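Local coordinates for protein putative oxidoreductase molybdopterin-binding subunit (Sulfolobus tokodaii, PDB 4ZOH) that probably serves as the molybdenum-cofactor-bearing subunit of an oxidoreductase of the xanthine dehydrogenase and aldehyde oxidase family, holding a pterin cytosine dinucleotide, at residues 88-91 against 92-95; 199-202 against 203-206; 339-342 against 343-347; 540-543 against 544-548. All coordinates share one frame; numbering follows the deposited sequence.

Interaction 1 of 4, residues 88-91 against 92-95; sequences RYEA and YDLI
Y92 turns the edge of its ring to the carbonyl of R88, one helical turn earlier: CD1 of Y92 stands 3.1 Å from R88 O, with the oxygen near the ring plane. The same oxygen accepts the backbone N-H of Y92, also at 3.1 Å from Y92 N to R88 O. With CG beside its own backbone N (chi1 -79°), the ring edge comes back to an oxygen that the helix already gives to Y92 N. A91 adds a light apolar touch, its CB 4.4 Å from Y92 CD1.

Around this pair run the ordinary i to i+4 bonds of a short alpha helix. The shortest joins L94 N to E90 O at 2.8 Å, while D93 N reaches Y89 O and I95 N reaches A91 O. CG of D93 folds back over the turn and comes within 3.4 Å of Y89 O, but its carboxylate forms salt bridges to basic side chains on two chains of other proteins in the assembly.

Further out, the hydroxyl of Y92 is hydrogen-bonded to E247, and R88 forms a salt bridge with D24. Y89 lies at the boundary with both partner proteins. Within the hammerhead family region, helix 88-95 packs on two strands: A91 and I95 touch both 32-38 and 79-85, Y92 meets A35, and L94 meets V83.

Interaction 2 of 4, residues 199-202 against 203-206; sequences LGFE and NIRV
I204 lies over one face of the F201 ring where the chain leaves helix 188-199 and turns into strand 204-207, with N203 at the centre of an inverse gamma turn. G200, with positive phi, is the first residue past the helix to abandon helical backbone angles.

The apolar contacts come first. CG1 of I204 sits 4.2 Å from the centroid of the F201 ring, a CH-pi contact displaced toward the rim, and the two side chains cross at about a right angle. F201 has CG between its backbone N and carbonyl carbon (chi1 78°), a rotamer that brings one ring face against CG1 of I204. L199 completes the cluster, its CD1 4.1 Å from CD1 of I204. L233 of helix 223-235 packs on F201, and L195 of helix 188-199 on I204.

Backbone bonding is brief. I204 N donates to E202 O at 2.8 Å, the bond that closes the gamma turn; it is bent, with 140° at the hydrogen. R192 of the preceding helix also donates to E202 O, tying the turn to that helix. The strand then pairs with 179-183 as the outermost strand of its sheet within this chain.

Water supplies the polar link between E202 and N203, whose side chains run alongside each other with carboxylate and amide planes 74° apart, at the boundary with the second subunit. K432 of that subunit packs on E202, and E466 of the same subunit on N203. One water donates to OD1 of N203 at 2.9 Å and weakly accepts from N of E202.

Interaction 3 of 4, residues 339-342 against 343-347; sequences GIYF and IERIV
R345 lays its aliphatic chain along the ring of Y341, one turn earlier in helix 336-353. CG of R345 stands over one ring face, offset toward the rim, 3.9 Å from the centroid in a CH-pi contact; its nearest ring atom is CE1 of Y341 at 3.6 Å. Y341 has CG opposite its backbone N (chi1 162°), which sends the ring forward to run alongside the arginine.

This is the tight part of the contact, together with the backbone. R345 N bonds to Y341 O at 2.8 Å, and CG of R345 presses on the same oxygen. I340 and E344 make a similar pair, side by side, with CG2 of I340 3.9 Å from CG of E344.

The looser part is bridged by water. A single water accepts from R345 NE at 2.8 Å and lies 2.7 Å from Y341 OH, spanning two groups whose planes are 59° apart. The other guanidinium nitrogens bind E687, N684 and the carbonyl of I694, while the carboxylate of E344 bonds to R362 and Y309. Replacing Y341 with alanine would probably strip the arginine chain of the ring beside it and deprive the bridging water of its hydroxyl partner.

Y341 and R345 lie buried between helix 673-688 and strand 149-161, an i to i+4 CH-pi contact within an internal helix of the cofactor-binding region.

Interaction 4 of 4, residues 540-543 against 544-548; sequences EIVK and NAFKM
N544 bends its side-chain amide back on the carbonyl of E540, so that one oxygen receives two hydrogens from a single residue. The amide ND2 of N544 donates to E540 O at 2.8 Å, and the backbone N of N544 donates to E540 O at 3.1 Å. The two donors come from opposite faces of the carbonyl plane. The amide donor stands well above that plane, 37° out of it, although E540 O lies close to the plane of the amide itself. CG of N544 is beside its backbone N (chi1 -74°), a torsion that brings the amide back alongside the preceding turn. A leucine here, without the amide, is likely to leave E540 O gripped from one face of its plane alone and its own side chain free to turn.

On another flank of the helix, V542 and F546 extend in the same direction. CG1 of V542 touches CE2 of F546 at 4.2 Å, while the ring turns its edge to the V542 carbonyl, with CD2 of F546 3.4 Å from V542 O. F546 N also bonds to V542 O at 3.3 Å, nearly along the C=O axis. K547 follows K543 by the same backbone pattern, and M548 is the first residue to leave helical geometry.

Helix 538-547 rests on the long helix 486-512: I541 packs on L505, A545 on I508 and N544 on I512. L552, in the loop leading to strand 553-559, meets V542 and A545, and W420 of the second subunit meets the ring of F546.

Four neighbouring-residue contacts show how place in the fold changes their chemistry. Interaction 3 is wholly buried and touched by no other chain, and its charged groups are met by partners within the same protein. Interactions 1 and 4 are partly buried helical turns at different margins: interaction 1 sends its carboxylate to other proteins, interaction 4 brings an aromatic ring to the second subunit. Interaction 2, a surface contact also touching that subunit, has a turn and waters instead of helical bonds. No two share a helix or strand, though interactions 2 and 3 both belong to the first molybdopterin cofactor-binding region, with centres about 44 Å apart.

Interaction 1 of 4, residues 88-91 against 92-95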
loop_
_atom_site.group_PDB
_atom_site.type_symbol
_atom_site.label_atom_id
_atom_site.label_comp_id
_atom_site.label_asym_id
_atom_site.label_seq_id
_atom_site.Cartn_x
_atom_site.Cartn_y
_atom_site.Cartn_z
ATOM N N ARG A 88 17.066 2.580 4.618
ATOM C CA ARG A 88 17.808 3.798 4.305
ATOM C C ARG A 88 19.130 3.943 5.067
ATOM O O ARG A 88 20.101 4.452 4.487
ATOM C CB ARG A 88 16.961 5.049 4.491
ATOM C CG ARG A 88 16.205 5.152 5.806
ATOM C CD ARG A 88 15.023 6.153 5.592
ATOM N NE ARG A 88 13.960 5.550 4.769
ATOM C CZ ARG A 88 13.033 6.278 4.148
ATOM N NH1 ARG A 88 13.043 7.638 4.243
ATOM N NH2 ARG A 88 12.107 5.677 3.432
ATOM N N TYR A 89 19.159 3.512 6.332
ATOM C CA TYR A 89 20.326 3.650 7.172
ATOM C C TYR A 89 21.434 2.780 6.612
ATOM O O TYR A 89 22.554 3.239 6.489
ATOM C CB TYR A 89 20.006 3.251 8.644
ATOM C CG TYR A 89 19.218 4.332 9.400
ATOM C CD1 TYR A 89 19.846 5.117 10.403
ATOM C CD2 TYR A 89 17.844 4.602 9.119
ATOM C CE1 TYR A 89 19.117 6.091 11.120
ATOM C CE2 TYR A 89 17.123 5.568 9.842
ATOM C CZ TYR A 89 17.772 6.315 10.827
ATOM O OH TYR A 89 17.112 7.301 11.535
ATOM N N GLU A 90 21.089 1.548 6.226
ATOM C CA GLU A 90 22.060 0.602 5.704
ATOM C C GLU A 90 22.457 0.960 4.316
ATOM O O GLU A 90 23.629 0.802 3.966
ATOM C CB GLU A 90 21.540 -0.839 5.769
ATOM C CG GLU A 90 21.353 -1.277 7.224
ATOM C CD GLU A 90 20.943 -2.740 7.382
ATOM O OE1 GLU A 90 20.916 -3.452 6.354
ATOM O OE2 GLU A 90 20.639 -3.191 8.510
ATOM N N ALA A 91 21.525 1.520 3.540
ATOM C CA ALA A 91 21.861 2.054 2.207
ATOM C C ALA A 91 22.979 3.092 2.306
ATOM O O ALA A 91 23.931 3.092 1.488
ATOM C CB ALA A 91 20.649 2.607 1.457
ATOM N N TYR A 92 22.900 3.970 3.319
ATOM C CA TYR A 92 23.904 5.026 3.379
ATOM C C TYR A 92 25.224 4.502 3.947
ATOM O O TYR A 92 26.256 4.991 3.556
ATOM C CB TYR A 92 23.374 6.329 3.993
ATOM C CG TYR A 92 22.542 7.116 2.940
ATOM C CD1 TYR A 92 21.167 6.788 2.721
ATOM C CD2 TYR A 92 23.097 8.159 2.151
ATOM C CE1 TYR A 92 20.369 7.463 1.786
ATOM C CE2 TYR A 92 22.300 8.849 1.177
ATOM C CZ TYR A 92 20.918 8.490 1.013
ATOM O OH TYR A 92 20.034 9.082 0.111
ATOM N N ASP A 93 25.179 3.481 4.803
ATOM C CA ASP A 93 26.393 2.734 5.169
ATOM C C ASP A 93 27.027 2.183 3.903
ATOM O O ASP A 93 28.199 2.418 3.668
ATOM C CB ASP A 93 26.098 1.566 6.122
ATOM C CG ASP A 93 25.577 2.007 7.392
ATOM O OD1 ASP A 93 25.836 3.174 7.744
ATOM O OD2 ASP A 93 24.899 1.182 8.075
ATOM N N LEU A 94 26.233 1.486 3.072
ATOM C CA LEU A 94 26.748 0.885 1.856
ATOM C C LEU A 94 27.344 1.876 0.878
ATOM O O LEU A 94 28.273 1.529 0.150
ATOM C CB LEU A 94 25.666 0.042 1.194
ATOM C CG LEU A 94 26.029 -0.847 0.003
ATOM C CD1 LEU A 94 27.130 -1.851 0.326
ATOM C CD2 LEU A 94 24.762 -1.574 -0.371
ATOM N N ILE A 95 26.813 3.114 0.839
ATOM C CA ILE A 95 27.377 4.174 -0.015
ATOM C C ILE A 95 28.915 4.301 0.257
ATOM O O ILE A 95 29.706 4.404 -0.663
ATOM C CB ILE A 95 26.691 5.562 0.212
ATOM C CG1 ILE A 95 25.281 5.635 -0.393
ATOM C CG2 ILE A 95 27.557 6.702 -0.373
ATOM C CD1 ILE A 95 25.237 5.827 -1.890
#

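Interaction 2 of 4, residues 199-202 against 203-206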
loop_
_atom_site.group_PDB
_atom_site.type_symbol
_atom_site.label_atom_id
_atom_site.label_comp_id
_atom_site.label_asym_id
_atom_site.label_seq_id
_atom_site.Cartn_x
_atom_site.Cartn_y
_atom_site.Cartn_z
ATOM N N LEU A 199 12.139 2.747 -21.339
ATOM C CA LEU A 199 12.201 1.338 -21.054
ATOM C C LEU A 199 11.724 0.500 -22.217
ATOM O O LEU A 199 11.977 -0.671 -22.224
ATOM C CB LEU A 199 11.405 0.994 -19.790
ATOM C CG LEU A 199 11.842 1.729 -18.486
ATOM C CD1 LEU A 199 10.923 1.367 -17.315
ATOM C CD2 LEU A 199 13.227 1.361 -18.057
ATOM N N GLY A 200 11.034 1.095 -23.181
ATOM C CA GLY A 200 10.635 0.367 -24.383
ATOM C C GLY A 200 9.434 -0.545 -24.203
ATOM O O GLY A 200 9.308 -1.539 -24.931
ATOM N N PHE A 201 8.569 -0.265 -23.227
ATOM C CA PHE A 201 7.293 -0.970 -23.190
ATOM C C PHE A 201 6.176 -0.121 -22.547
ATOM O O PHE A 201 6.450 0.846 -21.804
ATOM C CB PHE A 201 7.447 -2.371 -22.536
ATOM C CG PHE A 201 7.530 -2.336 -21.028
ATOM C CD1 PHE A 201 6.506 -2.847 -20.264
ATOM C CD2 PHE A 201 8.617 -1.747 -20.392
ATOM C CE1 PHE A 201 6.559 -2.792 -18.888
ATOM C CE2 PHE A 201 8.682 -1.688 -19.009
ATOM C CZ PHE A 201 7.637 -2.199 -18.261
ATOM N N GLU A 202 4.932 -0.511 -22.826
ATOM C CA GLU A 202 3.783 0.333 -22.600
ATOM C C GLU A 202 3.099 0.000 -21.254
ATOM O O GLU A 202 2.255 0.774 -20.782
ATOM C CB GLU A 202 2.831 0.201 -23.761
ATOM C CG GLU A 202 2.154 -1.180 -23.856
ATOM C CD GLU A 202 1.133 -1.187 -24.968
ATOM O OE1 GLU A 202 1.097 -0.186 -25.717
ATOM O OE2 GLU A 202 0.327 -2.131 -25.078
ATOM N N ASN A 203 3.447 -1.138 -20.635
ATOM C CA ASN A 203 2.676 -1.606 -19.482
ATOM C C ASN A 203 3.147 -1.021 -18.172
ATOM O O ASN A 203 3.784 -1.714 -17.362
ATOM C CB ASN A 203 2.586 -3.126 -19.448
ATOM C CG ASN A 203 1.289 -3.587 -20.001
ATOM O OD1 ASN A 203 1.234 -4.040 -21.128
ATOM N ND2 ASN A 203 0.198 -3.401 -19.223
ATOM N N ILE A 204 2.960 0.297 -18.081
ATOM C CA ILE A 204 3.476 1.081 -16.975
ATOM C C ILE A 204 2.281 1.884 -16.432
ATOM O O ILE A 204 1.579 2.532 -17.201
ATOM C CB ILE A 204 4.586 2.013 -17.413
ATOM C CG1 ILE A 204 5.729 1.197 -18.132
ATOM C CG2 ILE A 204 5.099 2.842 -16.221
ATOM C CD1 ILE A 204 6.989 2.035 -18.352
ATOM N N ARG A 205 1.997 1.706 -15.141
ATOM C CA ARG A 205 1.063 2.588 -14.419
ATOM C C ARG A 205 1.904 3.569 -13.567
ATOM O O ARG A 205 2.804 3.132 -12.832
ATOM C CB ARG A 205 0.228 1.733 -13.469
ATOM C CG ARG A 205 -0.737 2.567 -12.607
ATOM C CD ARG A 205 -1.439 1.665 -11.613
ATOM N NE ARG A 205 -2.674 2.245 -11.098
ATOM C CZ ARG A 205 -3.581 1.542 -10.402
ATOM N NH1 ARG A 205 -3.370 0.263 -10.146
ATOM N NH2 ARG A 205 -4.709 2.106 -9.979
ATOM N N VAL A 206 1.593 4.861 -13.633
ATOM C CA VAL A 206 2.231 5.860 -12.815
ATOM C C VAL A 206 1.173 6.454 -11.826
ATOM O O VAL A 206 0.027 6.688 -12.173
ATOM C CB VAL A 206 2.985 6.952 -13.621
ATOM C CG1 VAL A 206 3.579 7.967 -12.673
ATOM C CG2 VAL A 206 4.231 6.300 -14.326
HETATM O O HOH W 1 3.866 -3.793 -22.283
HETATM O O HOH W 2 1.072 -4.338 -24.070
#

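Interaction 3 of 4, residues 339-342 against 343-347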
loop_
_atom_site.group_PDB
_atom_site.type_symbol
_atom_site.label_atom_id
_atom_site.label_comp_id
_atom_site.label_asym_id
_atom_site.label_seq_id
_atom_site.Cartn_x
_atom_site.Cartn_y
_atom_site.Cartn_z
ATOM N N GLY A 339 13.240 37.571 -18.167
ATOM C CA GLY A 339 12.896 38.529 -19.234
ATOM C C GLY A 339 12.185 39.808 -18.724
ATOM O O GLY A 339 12.612 40.896 -19.077
ATOM N N ILE A 340 11.062 39.669 -17.985
ATOM C CA ILE A 340 10.423 40.797 -17.265
ATOM C C ILE A 340 11.420 41.513 -16.309
ATOM O O ILE A 340 11.491 42.732 -16.309
ATOM C CB ILE A 340 9.107 40.370 -16.560
ATOM C CG1 ILE A 340 8.093 39.832 -17.558
ATOM C CG2 ILE A 340 8.524 41.484 -15.630
ATOM C CD1 ILE A 340 7.831 40.800 -18.724
ATOM N N TYR A 341 12.236 40.775 -15.553
ATOM C CA TYR A 341 13.224 41.385 -14.694
ATOM C C TYR A 341 14.172 42.295 -15.516
ATOM O O TYR A 341 14.458 43.446 -15.103
ATOM C CB TYR A 341 14.032 40.319 -13.984
ATOM C CG TYR A 341 15.372 40.743 -13.363
ATOM C CD1 TYR A 341 15.437 41.364 -12.128
ATOM C CD2 TYR A 341 16.606 40.455 -14.014
ATOM C CE1 TYR A 341 16.678 41.734 -11.553
ATOM C CE2 TYR A 341 17.832 40.815 -13.446
ATOM C CZ TYR A 341 17.882 41.453 -12.212
ATOM O OH TYR A 341 19.160 41.780 -11.603
ATOM N N PHE A 342 14.683 41.752 -16.651
ATOM C CA PHE A 342 15.516 42.531 -17.530
ATOM C C PHE A 342 14.861 43.828 -18.014
ATOM O O PHE A 342 15.460 44.882 -17.781
ATOM C CB PHE A 342 16.113 41.667 -18.673
ATOM C CG PHE A 342 17.135 40.616 -18.178
ATOM C CD1 PHE A 342 18.088 40.938 -17.271
ATOM C CD2 PHE A 342 17.088 39.315 -18.645
ATOM C CE1 PHE A 342 19.025 39.992 -16.836
ATOM C CE2 PHE A 342 18.011 38.372 -18.239
ATOM C CZ PHE A 342 18.961 38.687 -17.312
ATOM N N ILE A 343 13.672 43.782 -18.632
ATOM C CA ILE A 343 13.061 44.992 -19.115
ATOM C C ILE A 343 12.702 45.971 -17.953
ATOM O O ILE A 343 12.895 47.182 -18.092
ATOM C CB ILE A 343 11.867 44.764 -20.085
ATOM C CG1 ILE A 343 11.472 46.087 -20.789
ATOM C CG2 ILE A 343 10.638 44.083 -19.434
ATOM C CD1 ILE A 343 12.617 46.745 -21.573
ATOM N N GLU A 344 12.229 45.455 -16.806
ATOM C CA GLU A 344 11.817 46.320 -15.676
ATOM C C GLU A 344 12.996 46.937 -14.957
ATOM O O GLU A 344 12.923 48.089 -14.493
ATOM C CB GLU A 344 10.864 45.601 -14.727
ATOM C CG GLU A 344 9.584 45.181 -15.361
ATOM C CD GLU A 344 8.797 46.409 -15.821
ATOM O OE1 GLU A 344 8.434 47.211 -14.916
ATOM O OE2 GLU A 344 8.605 46.570 -17.076
ATOM N N ARG A 345 14.128 46.265 -14.932
ATOM C CA ARG A 345 15.313 46.922 -14.453
ATOM C C ARG A 345 15.811 48.037 -15.417
ATOM O O ARG A 345 16.130 49.162 -14.990
ATOM C CB ARG A 345 16.401 45.910 -14.218
ATOM C CG ARG A 345 16.115 44.946 -13.036
ATOM C CD ARG A 345 16.120 45.689 -11.706
ATOM N NE ARG A 345 17.425 46.275 -11.453
ATOM C CZ ARG A 345 17.675 47.581 -11.346
ATOM N NH1 ARG A 345 16.667 48.473 -11.394
ATOM N NH2 ARG A 345 18.943 47.980 -11.125
ATOM N N ILE A 346 15.868 47.718 -16.706
ATOM C CA ILE A 346 16.329 48.633 -17.725
ATOM C C ILE A 346 15.457 49.915 -17.619
ATOM O O ILE A 346 16.022 50.965 -17.524
ATOM C CB ILE A 346 16.262 47.971 -19.144
ATOM C CG1 ILE A 346 17.473 47.014 -19.343
ATOM C CG2 ILE A 346 16.258 49.024 -20.267
ATOM C CD1 ILE A 346 17.204 45.991 -20.431
ATOM N N VAL A 347 14.113 49.780 -17.618
ATOM C CA VAL A 347 13.158 50.879 -17.483
ATOM C C VAL A 347 13.504 51.780 -16.266
ATOM O O VAL A 347 13.470 53.033 -16.366
ATOM C CB VAL A 347 11.721 50.357 -17.360
ATOM C CG1 VAL A 347 10.790 51.411 -16.767
ATOM C CG2 VAL A 347 11.157 49.971 -18.717
HETATM O O HOH W 3 19.557 44.491 -11.811
#

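Interaction 4 of 4, residues 540-543 against 544-548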
loop_
_atom_site.group_PDB
_atom_site.type_symbol
_atom_site.label_atom_id
_atom_site.label_comp_id
_atom_site.label_asym_id
_atom_site.label_seq_id
_atom_site.Cartn_x
_atom_site.Cartn_y
_atom_site.Cartn_z
ATOM N N GLU A 540 -33.374 8.935 -10.368
ATOM C CA GLU A 540 -34.185 8.144 -11.306
ATOM C C GLU A 540 -33.622 8.196 -12.712
ATOM O O GLU A 540 -33.619 7.180 -13.403
ATOM C CB GLU A 540 -35.690 8.543 -11.335
ATOM C CG GLU A 540 -36.548 8.088 -10.162
ATOM C CD GLU A 540 -37.629 9.144 -9.818
ATOM O OE1 GLU A 540 -37.962 10.037 -10.667
ATOM O OE2 GLU A 540 -38.140 9.095 -8.674
ATOM N N ILE A 541 -33.128 9.336 -13.156
ATOM C CA ILE A 541 -32.493 9.399 -14.473
ATOM C C ILE A 541 -31.297 8.403 -14.575
ATOM O O ILE A 541 -31.115 7.694 -15.597
ATOM C CB ILE A 541 -32.059 10.854 -14.835
ATOM C CG1 ILE A 541 -33.292 11.760 -15.151
ATOM C CG2 ILE A 541 -31.106 10.868 -16.025
ATOM C CD1 ILE A 541 -32.939 13.229 -15.272
ATOM N N VAL A 542 -30.497 8.386 -13.498
ATOM C CA VAL A 542 -29.252 7.638 -13.430
ATOM C C VAL A 542 -29.618 6.148 -13.453
ATOM O O VAL A 542 -29.121 5.408 -14.281
ATOM C CB VAL A 542 -28.456 8.002 -12.180
ATOM C CG1 VAL A 542 -27.313 6.990 -11.966
ATOM C CG2 VAL A 542 -27.899 9.423 -12.270
ATOM N N LYS A 543 -30.510 5.691 -12.576
ATOM C CA LYS A 543 -30.897 4.245 -12.615
ATOM C C LYS A 543 -31.477 3.746 -13.943
ATOM O O LYS A 543 -31.167 2.626 -14.432
ATOM C CB LYS A 543 -31.780 3.914 -11.475
ATOM C CG LYS A 543 -31.100 4.293 -10.201
ATOM C CD LYS A 543 -31.883 3.736 -9.063
ATOM C CE LYS A 543 -31.200 4.076 -7.748
ATOM N NZ LYS A 543 -31.542 2.933 -6.898
ATOM N N ASN A 544 -32.282 4.609 -14.546
ATOM C CA ASN A 544 -32.814 4.360 -15.863
ATOM C C ASN A 544 -31.757 4.406 -16.947
ATOM O O ASN A 544 -31.869 3.673 -17.902
ATOM C CB ASN A 544 -34.063 5.240 -16.154
ATOM C CG ASN A 544 -35.288 4.738 -15.374
ATOM O OD1 ASN A 544 -35.872 3.693 -15.720
ATOM N ND2 ASN A 544 -35.623 5.416 -14.255
ATOM N N ALA A 545 -30.726 5.233 -16.811
ATOM C CA ALA A 545 -29.640 5.173 -17.806
ATOM C C ALA A 545 -28.957 3.798 -17.848
ATOM O O ALA A 545 -28.638 3.296 -18.917
ATOM C CB ALA A 545 -28.610 6.283 -17.582
ATOM N N PHE A 546 -28.746 3.200 -16.675
ATOM C CA PHE A 546 -28.163 1.900 -16.588
ATOM C C PHE A 546 -29.109 0.831 -17.194
ATOM O O PHE A 546 -28.680 0.005 -18.025
ATOM C CB PHE A 546 -27.805 1.592 -15.127
ATOM C CG PHE A 546 -26.463 2.148 -14.679
ATOM C CD1 PHE A 546 -25.305 1.330 -14.722
ATOM C CD2 PHE A 546 -26.334 3.458 -14.164
ATOM C CE1 PHE A 546 -24.060 1.796 -14.281
ATOM C CE2 PHE A 546 -25.084 3.937 -13.708
ATOM C CZ PHE A 546 -23.927 3.101 -13.776
ATOM N N LYS A 547 -30.388 0.861 -16.832
ATOM C CA LYS A 547 -31.393 -0.100 -17.395
ATOM C C LYS A 547 -31.511 -0.015 -18.922
ATOM O O LYS A 547 -31.713 -1.007 -19.574
ATOM C CB LYS A 547 -32.776 0.098 -16.779
ATOM C CG LYS A 547 -33.035 -0.700 -15.524
ATOM C CD LYS A 547 -34.197 -0.084 -14.737
ATOM C CE LYS A 547 -33.840 -0.052 -13.259
ATOM N NZ LYS A 547 -35.015 -0.026 -12.356
ATOM N N MET A 548 -31.365 1.179 -19.466
ATOM C CA MET A 548 -31.400 1.420 -20.887
ATOM C C MET A 548 -30.067 1.160 -21.605
ATOM O O MET A 548 -29.944 1.454 -22.815
ATOM C CB MET A 548 -31.786 2.871 -21.125
ATOM C CG MET A 548 -33.261 3.205 -20.895
ATOM S SD MET A 548 -33.539 4.997 -20.712
ATOM C CE MET A 548 -32.762 5.651 -22.195
#